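Local coordinates for glucosidase (PDB 5Z3K), which probably hydrolyses O-glycosidic bonds as a beta-glucosidase of glycoside hydrolase family 39, built around a TIM barrel, at residues R135-V138 with G144-N147; A84-A89 with C139-G144; A182-D187 with P220-S225. All coordinates share one frame; numbering follows the deposited sequence.

In the fold
Following the chain from its N terminus, 84-89 comes first, in the loop that runs from strand 53-55 into helix 89-100. Its partner 139-144 follows helix 123-138, so interaction 2 closes a wide loop of 49 intervening residues. Interaction 1 closes a tighter one: the end of helix 123-138 meets 144-147 with five residues between. Its segment 135-138 falls within the span of interaction 2, and they close on the same stretch of chain, sharing Gly144; their centres lie about 8 Å apart. Interaction 3 follows, its centre about 16 Å from that of interaction 1, and joins helix 169-186 to the loop leading into barrel strand 223-229. Arg135 packing on Val186 connects the neighbouring helix ends.

Interaction 1 (R135-V138 with G144-N147)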
loop_
_atom_site.group_PDB
_atom_site.type_symbol
_atom_site.label_atom_id
_atom_site.label_comp_id
_atom_site.label_asym_id
_atom_site.label_seq_id
_atom_site.Cartn_x
_atom_site.Cartn_y
_atom_site.Cartn_z
ATOM N N ARG A 135 6.885 11.959 -20.329
ATOM C CA ARG A 135 6.116 12.251 -21.535
ATOM C C ARG A 135 5.643 10.974 -22.215
ATOM O O ARG A 135 4.572 10.957 -22.829
ATOM C CB ARG A 135 6.960 13.080 -22.504
ATOM C CG ARG A 135 7.095 14.533 -22.104
ATOM C CD ARG A 135 7.837 15.365 -23.156
ATOM N NE ARG A 135 8.028 16.726 -22.661
ATOM C CZ ARG A 135 7.051 17.627 -22.562
ATOM N NH1 ARG A 135 5.819 17.323 -22.956
ATOM N NH2 ARG A 135 7.304 18.833 -22.073
ATOM N N HIS A 136 6.432 9.906 -22.130
ATOM C CA HIS A 136 5.998 8.635 -22.696
ATOM C C HIS A 136 4.762 8.100 -21.979
ATOM O O HIS A 136 3.858 7.548 -22.619
ATOM C CB HIS A 136 7.145 7.626 -22.641
ATOM C CG HIS A 136 6.771 6.259 -23.102
ATOM N ND1 HIS A 136 6.651 5.925 -24.437
ATOM C CD2 HIS A 136 6.495 5.132 -22.405
ATOM C CE1 HIS A 136 6.315 4.653 -24.541
ATOM N NE2 HIS A 136 6.209 4.149 -23.322
ATOM N N TYR A 137 4.683 8.264 -20.660
ATOM C CA TYR A 137 3.562 7.691 -19.924
ATOM C C TYR A 137 2.423 8.670 -19.672
ATOM O O TYR A 137 1.365 8.243 -19.206
ATOM C CB TYR A 137 4.051 7.087 -18.599
ATOM C CG TYR A 137 4.834 5.823 -18.877
ATOM C CD1 TYR A 137 4.202 4.713 -19.434
ATOM C CD2 TYR A 137 6.209 5.761 -18.666
ATOM C CE1 TYR A 137 4.902 3.563 -19.728
ATOM C CE2 TYR A 137 6.924 4.606 -18.960
ATOM C CZ TYR A 137 6.266 3.511 -19.489
ATOM O OH TYR A 137 6.969 2.363 -19.818
ATOM N N VAL A 138 2.594 9.957 -19.993
ATOM C CA VAL A 138 1.573 10.965 -19.745
ATOM C C VAL A 138 1.065 11.604 -21.034
ATOM O O VAL A 138 -0.137 11.863 -21.165
ATOM C CB VAL A 138 2.081 12.046 -18.765
ATOM C CG1 VAL A 138 1.039 13.154 -18.606
ATOM C CG2 VAL A 138 2.407 11.419 -17.400
ATOM N N GLY A 144 3.481 6.105 -26.618
ATOM C CA GLY A 144 3.262 5.942 -25.203
ATOM C C GLY A 144 1.798 5.971 -24.823
ATOM O O GLY A 144 0.908 5.667 -25.625
ATOM N N PHE A 145 1.551 6.331 -23.569
ATOM C CA PHE A 145 0.228 6.349 -22.975
ATOM C C PHE A 145 -0.203 7.782 -22.717
ATOM O O PHE A 145 0.632 8.670 -22.530
ATOM C CB PHE A 145 0.212 5.587 -21.646
ATOM C CG PHE A 145 0.553 4.123 -21.770
ATOM C CD1 PHE A 145 1.863 3.707 -21.960
ATOM C CD2 PHE A 145 -0.439 3.167 -21.656
ATOM C CE1 PHE A 145 2.173 2.356 -22.055
ATOM C CE2 PHE A 145 -0.137 1.817 -21.747
ATOM C CZ PHE A 145 1.168 1.415 -21.945
ATOM N N GLU A 146 -1.513 7.993 -22.678
ATOM C CA GLU A 146 -2.085 9.265 -22.264
ATOM C C GLU A 146 -2.515 9.154 -20.804
ATOM O O GLU A 146 -3.341 8.300 -20.460
ATOM C CB GLU A 146 -3.271 9.656 -23.147
ATOM C CG GLU A 146 -2.954 9.745 -24.645
ATOM C CD GLU A 146 -2.004 10.887 -25.008
ATOM O OE1 GLU A 146 -1.308 10.768 -26.038
ATOM O OE2 GLU A 146 -1.953 11.907 -24.286
ATOM N N ASN A 147 -1.940 10.003 -19.951
ATOM C CA ASN A 147 -2.407 10.153 -18.570
ATOM C C ASN A 147 -2.392 8.837 -17.795
ATOM O O ASN A 147 -3.293 8.558 -17.007
ATOM C CB ASN A 147 -3.801 10.772 -18.546
ATOM C CG ASN A 147 -3.775 12.190 -18.997
ATOM O OD1 ASN A 147 -2.777 12.864 -18.786
ATOM N ND2 ASN A 147 -4.844 12.659 -19.630
#
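His136 O receives Phe145 N at 2.8 Å with an N-H...O angle of 155°, the donor lying nearly along the C=O axis. A second bond, from Asn147 N to Val138 O at 2.9 Å, comes in tilted out of the carbonyl plane. Two carbonyls at the end of helix 123-138 thus accept amides from the chain returning toward strand 151-154. Gly144 CA lies over one face of the His136 imidazole, 3.7 Å from its centroid, a CH-pi contact, and also approaches His136 O at 3.1 Å. A side chain on Gly144 would run into that oxygen. Beside this, the Tyr137 and Phe145 rings run alongside each other, CD1 to CD1 at 3.6 Å, nearly parallel (26°) but with little overlap.

With CG anti to the backbone N (chi1 176°), the imidazole sits beside its own carbonyl carbon, in the path of Gly144 CA. Further out, its ND1 bonds Trp141 O and its NE2 bonds Asp92 OD1, while Phe88 stacks on the ring. Tyr137 and Phe145 both pack on Val95 of helix 89-100. Bonds at both ring nitrogens, each facing an oxygen, are likely to restrict rotation of His136 and would be consistent with an imidazolium form.

Interaction 2 (A84-A89 with C139-G144)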
loop_
_atom_site.group_PDB
_atom_site.type_symbol
_atom_site.label_atom_id
_atom_site.label_comp_id
_atom_site.label_asym_id
_atom_site.label_seq_id
_atom_site.Cartn_x
_atom_site.Cartn_y
_atom_site.Cartn_z
ATOM N N ALA A 84 13.948 5.539 -29.646
ATOM C CA ALA A 84 14.680 4.285 -29.780
ATOM C C ALA A 84 15.746 4.113 -28.702
ATOM O O ALA A 84 16.233 2.996 -28.512
ATOM C CB ALA A 84 15.314 4.193 -31.169
ATOM N N SER A 85 16.118 5.184 -27.990
ATOM C CA SER A 85 17.118 5.084 -26.931
ATOM C C SER A 85 16.543 4.564 -25.617
ATOM O O SER A 85 17.314 4.310 -24.682
ATOM C CB SER A 85 17.777 6.449 -26.671
ATOM O OG SER A 85 18.419 6.963 -27.832
ATOM N N TYR A 86 15.225 4.410 -25.532
ATOM C CA TYR A 86 14.531 4.036 -24.307
ATOM C C TYR A 86 14.074 2.587 -24.386
ATOM O O TYR A 86 13.816 2.060 -25.468
ATOM C CB TYR A 86 13.323 4.943 -24.069
ATOM C CG TYR A 86 13.699 6.374 -23.797
ATOM C CD1 TYR A 86 14.122 7.211 -24.829
ATOM C CD2 TYR A 86 13.654 6.893 -22.508
ATOM C CE1 TYR A 86 14.482 8.529 -24.584
ATOM C CE2 TYR A 86 14.011 8.217 -22.253
ATOM C CZ TYR A 86 14.431 9.020 -23.301
ATOM O OH TYR A 86 14.792 10.327 -23.061
ATOM N N ASN A 87 13.964 1.950 -23.223
ATOM C CA ASN A 87 13.586 0.537 -23.121
ATOM C C ASN A 87 12.273 0.491 -22.343
ATOM O O ASN A 87 12.259 0.293 -21.124
ATOM C CB ASN A 87 14.727 -0.277 -22.446
ATOM C CG ASN A 87 14.346 -1.719 -22.147
ATOM O OD1 ASN A 87 13.432 -2.281 -22.757
ATOM N ND2 ASN A 87 15.047 -2.321 -21.189
ATOM N N PHE A 88 11.165 0.710 -23.058
ATOM C CA PHE A 88 9.847 0.835 -22.442
ATOM C C PHE A 88 9.037 -0.461 -22.448
ATOM O O PHE A 88 7.994 -0.513 -21.790
ATOM C CB PHE A 88 9.018 1.919 -23.153
ATOM C CG PHE A 88 9.491 3.343 -22.924
ATOM C CD1 PHE A 88 9.719 3.837 -21.644
ATOM C CD2 PHE A 88 9.658 4.203 -23.999
ATOM C CE1 PHE A 88 10.120 5.164 -21.443
ATOM C CE2 PHE A 88 10.057 5.540 -23.806
ATOM C CZ PHE A 88 10.294 6.013 -22.524
ATOM N N ALA A 89 9.481 -1.502 -23.151
ATOM C CA ALA A 89 8.579 -2.598 -23.499
ATOM C C ALA A 89 7.963 -3.243 -22.262
ATOM O O ALA A 89 6.735 -3.349 -22.154
ATOM C CB ALA A 89 9.304 -3.645 -24.344
ATOM N N CYS A 139 1.952 11.855 -22.005
ATOM C CA CYS A 139 1.596 12.590 -23.219
ATOM C C CYS A 139 1.713 11.754 -24.491
ATOM O O CYS A 139 1.733 12.320 -25.586
ATOM C CB CYS A 139 2.466 13.847 -23.350
ATOM S SG CYS A 139 2.439 14.889 -21.879
ATOM N N GLY A 140 1.799 10.430 -24.386
ATOM C CA GLY A 140 1.893 9.601 -25.578
ATOM C C GLY A 140 3.216 9.622 -26.318
ATOM O O GLY A 140 3.295 9.056 -27.413
ATOM N N TRP A 141 4.261 10.232 -25.757
ATOM C CA TRP A 141 5.545 10.347 -26.446
ATOM C C TRP A 141 6.154 8.977 -26.720
ATOM O O TRP A 141 6.123 8.087 -25.867
ATOM C CB TRP A 141 6.504 11.190 -25.597
ATOM C CG TRP A 141 7.795 11.576 -26.248
ATOM C CD1 TRP A 141 8.019 12.676 -27.030
ATOM C CD2 TRP A 141 9.056 10.895 -26.143
ATOM N NE1 TRP A 141 9.333 12.710 -27.433
ATOM C CE2 TRP A 141 9.991 11.630 -26.902
ATOM C CE3 TRP A 141 9.484 9.736 -25.483
ATOM C CZ2 TRP A 141 11.330 11.241 -27.023
ATOM C CZ3 TRP A 141 10.806 9.349 -25.601
ATOM C CH2 TRP A 141 11.721 10.104 -26.367
ATOM N N GLY A 142 6.721 8.810 -27.919
ATOM C CA GLY A 142 7.376 7.565 -28.273
ATOM C C GLY A 142 6.443 6.375 -28.199
ATOM O O GLY A 142 6.771 5.350 -27.588
ATOM N N ASP A 143 5.261 6.525 -28.805
ATOM C CA ASP A 143 4.233 5.488 -28.831
ATOM C C ASP A 143 3.822 5.097 -27.413
ATOM O O ASP A 143 3.804 3.919 -27.044
ATOM C CB ASP A 143 4.699 4.269 -29.627
ATOM C CG ASP A 143 3.571 3.309 -29.925
ATOM O OD1 ASP A 143 2.400 3.752 -29.916
ATOM O OD2 ASP A 143 3.852 2.115 -30.152
ATOM N N GLY A 144 3.481 6.105 -26.618
ATOM C CA GLY A 144 3.262 5.942 -25.203
ATOM C C GLY A 144 1.798 5.971 -24.823
ATOM O O GLY A 144 0.908 5.667 -25.625
#
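Trp141 presents the edge of its six-membered ring to one face of Tyr86, in an offset edge-to-face pair with planes at 79° and centroids 5.3 Å apart. CZ3 stands 3.9 Å above the tyrosine plane, displaced toward the rim, and the closest approach is Trp141 CH2 to Tyr86 CE1 at 3.6 Å. Phe88 meets the indole edge to edge: its CE2 is 4.3 Å from Trp141 CZ3, each atom near the plane of the other ring, so this is a looser contact. Tyr86 CB lies against one face of Phe88, 3.3 Å above its plane.

The indole reaches across because Trp141 CG is anti to the backbone N (chi1 -171°), carrying the six-membered ring toward the tyrosine. Behind it the chain turns sharply, and Gly144 N bonds Gly140 O at 3.1 Å. Gly142 has positive phi, and a CB there would be crowded by Trp141 CE3, so its lack of a side chain suits the turn as well as the indole.

Further out, Tyr86 OH bonds Pro80 O, which would limit movement of the phenol end, and Phe73 makes another edge-to-face pair with Tyr86. Trp141 also touches Asn132 and Arg135, while Tyr86 packs on Val129 and Ile133, all four on helix 123-138. The two loops therefore meet beside that helix. No hydrogen bond joins 84-89 to 139-144, so what passes directly between the two segments is probably dispersion plus the weak electrostatics of C-H groups toward a pi face, with helix 123-138 backing both.

Interaction 3 (A182-D187 with P220-S225); sequences AVKRVD and PLDFLS
The polar part of the contact is a salt bridge: Lys184 NZ donates a hydrogen bond to Asp222 OD2 at 2.8 Å. It meets the oxygen on its syn side, 17° out of the carboxylate plane, while Asp222 OD1 stays 3.6 Å from Lys184 NZ, so the grip is on one oxygen. Both groups have further partners. The ammonium also donates to Leu190 O and Pro188 O, and Asp222 OD2 accepts Val192 N, which places the ion pair at the entry to strand 191-197.

These elements belong to the TIM barrel, where helix 169-186 packs outside the parallel strands; 191-197 and 223-229 are adjacent strands, and Asp222 sits just ahead of the second. The lysine therefore spans from the end of a barrel helix to the loop entering the strand after next in the chain.

The apolar part runs along the aliphatic chain. The lysine chain and the proline ring run antiparallel, alongside one another, with Lys184 CE 3.9 Å from Pro220 CB and Lys184 CG 4.0 Å from Pro220 CG; Val192 packs against the lysine as well. A bend at chi2 (-62°), followed by an extended outer chain, carries the ammonium past the pyrrolidine ring to the carboxylate. Replacing Lys184 with a methionine would probably leave the Asp222 carboxylate without its charged mate and two loop carbonyls without this donor.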
loop_
_atom_site.group_PDB
_atom_site.type_symbol
_atom_site.label_atom_id
_atom_site.label_comp_id
_atom_site.label_asym_id
_atom_site.label_seq_id
_atom_site.Cartn_x
_atom_site.Cartn_y
_atom_site.Cartn_z
ATOM N N ALA A 182 11.314 18.091 -14.050
ATOM C CA ALA A 182 10.915 17.399 -15.273
ATOM C C ALA A 182 9.445 16.994 -15.230
ATOM O O ALA A 182 8.717 17.168 -16.213
ATOM C CB ALA A 182 11.803 16.176 -15.505
ATOM N N VAL A 183 8.985 16.460 -14.097
ATOM C CA VAL A 183 7.588 16.046 -13.989
ATOM C C VAL A 183 6.665 17.248 -14.169
ATOM O O VAL A 183 5.684 17.199 -14.922
ATOM C CB VAL A 183 7.345 15.348 -12.638
ATOM C CG1 VAL A 183 5.855 15.288 -12.319
ATOM C CG2 VAL A 183 7.972 13.956 -12.630
ATOM N N LYS A 184 6.973 18.351 -13.483
ATOM C CA LYS A 184 6.103 19.520 -13.540
ATOM C C LYS A 184 6.166 20.206 -14.899
ATOM O O LYS A 184 5.182 20.814 -15.331
ATOM C CB LYS A 184 6.480 20.499 -12.432
ATOM C CG LYS A 184 6.228 19.964 -11.026
ATOM C CD LYS A 184 4.751 19.675 -10.804
ATOM C CE LYS A 184 4.451 19.443 -9.337
ATOM N NZ LYS A 184 3.009 19.190 -9.138
ATOM N N ARG A 185 7.309 20.121 -15.581
ATOM C CA ARG A 185 7.407 20.659 -16.933
ATOM C C ARG A 185 6.474 19.918 -17.888
ATOM O O ARG A 185 5.882 20.524 -18.790
ATOM C CB ARG A 185 8.860 20.586 -17.408
ATOM C CG ARG A 185 9.123 21.072 -18.823
ATOM C CD ARG A 185 10.628 21.042 -19.115
ATOM N NE ARG A 185 11.403 21.624 -18.018
ATOM C CZ ARG A 185 12.408 21.019 -17.384
ATOM N NH1 ARG A 185 12.789 19.791 -17.721
ATOM N NH2 ARG A 185 13.038 21.652 -16.403
ATOM N N VAL A 186 6.314 18.607 -17.700
ATOM C CA VAL A 186 5.454 17.850 -18.602
ATOM C C VAL A 186 3.993 18.198 -18.359
ATOM O O VAL A 186 3.223 18.425 -19.300
ATOM C CB VAL A 186 5.711 16.343 -18.439
ATOM C CG1 VAL A 186 4.666 15.539 -19.227
ATOM C CG2 VAL A 186 7.121 16.003 -18.864
ATOM N N ASP A 187 3.598 18.261 -17.099
ATOM C CA ASP A 187 2.221 18.510 -16.718
ATOM C C ASP A 187 2.178 18.951 -15.261
ATOM O O ASP A 187 2.482 18.158 -14.358
ATOM C CB ASP A 187 1.386 17.251 -16.947
ATOM C CG ASP A 187 -0.080 17.439 -16.614
ATOM O OD1 ASP A 187 -0.513 18.571 -16.296
ATOM O OD2 ASP A 187 -0.809 16.431 -16.668
ATOM N N PRO A 220 8.938 21.543 -5.615
ATOM C CA PRO A 220 7.616 20.943 -5.363
ATOM C C PRO A 220 7.738 19.647 -4.580
ATOM O O PRO A 220 8.642 18.845 -4.812
ATOM C CB PRO A 220 7.060 20.690 -6.769
ATOM C CG PRO A 220 7.869 21.545 -7.680
ATOM C CD PRO A 220 9.222 21.678 -7.053
ATOM N N LEU A 221 6.803 19.441 -3.648
ATOM C CA LEU A 221 6.719 18.215 -2.846
ATOM C C LEU A 221 5.230 17.960 -2.626
ATOM O O LEU A 221 4.649 18.417 -1.637
ATOM C CB LEU A 221 7.476 18.333 -1.527
ATOM C CG LEU A 221 7.527 17.099 -0.619
ATOM C CD1 LEU A 221 8.585 16.090 -1.085
ATOM C CD2 LEU A 221 7.753 17.499 0.846
ATOM N N ASP A 222 4.614 17.259 -3.575
ATOM C CA ASP A 222 3.186 16.973 -3.472
ATOM C C ASP A 222 2.899 15.907 -2.420
ATOM O O ASP A 222 1.819 15.904 -1.812
ATOM C CB ASP A 222 2.652 16.565 -4.845
ATOM C CG ASP A 222 2.797 17.678 -5.874
ATOM O OD1 ASP A 222 2.317 18.793 -5.608
ATOM O OD2 ASP A 222 3.399 17.455 -6.940
ATOM N N PHE A 223 3.851 15.009 -2.170
ATOM C CA PHE A 223 3.675 14.007 -1.134
ATOM C C PHE A 223 5.025 13.675 -0.523
ATOM O O PHE A 223 6.056 13.727 -1.192
ATOM C CB PHE A 223 2.994 12.728 -1.663
ATOM C CG PHE A 223 3.745 12.041 -2.775
ATOM C CD1 PHE A 223 4.742 11.109 -2.497
ATOM C CD2 PHE A 223 3.432 12.300 -4.094
ATOM C CE1 PHE A 223 5.424 10.453 -3.534
ATOM C CE2 PHE A 223 4.111 11.654 -5.135
ATOM C CZ PHE A 223 5.110 10.732 -4.849
ATOM N N LEU A 224 5.009 13.362 0.764
ATOM C CA LEU A 224 6.176 12.845 1.462
ATOM C C LEU A 224 5.959 11.350 1.645
ATOM O O LEU A 224 4.986 10.938 2.280
ATOM C CB LEU A 224 6.360 13.558 2.807
ATOM C CG LEU A 224 7.660 13.457 3.622
ATOM C CD1 LEU A 224 7.811 12.079 4.284
ATOM C CD2 LEU A 224 8.894 13.830 2.801
ATOM N N SER A 225 6.840 10.541 1.073
ATOM C CA SER A 225 6.650 9.097 1.107
ATOM C C SER A 225 7.595 8.455 2.125
ATOM O O SER A 225 8.710 8.933 2.360
ATOM C CB SER A 225 6.846 8.501 -0.289
ATOM O OG SER A 225 8.186 8.647 -0.721
#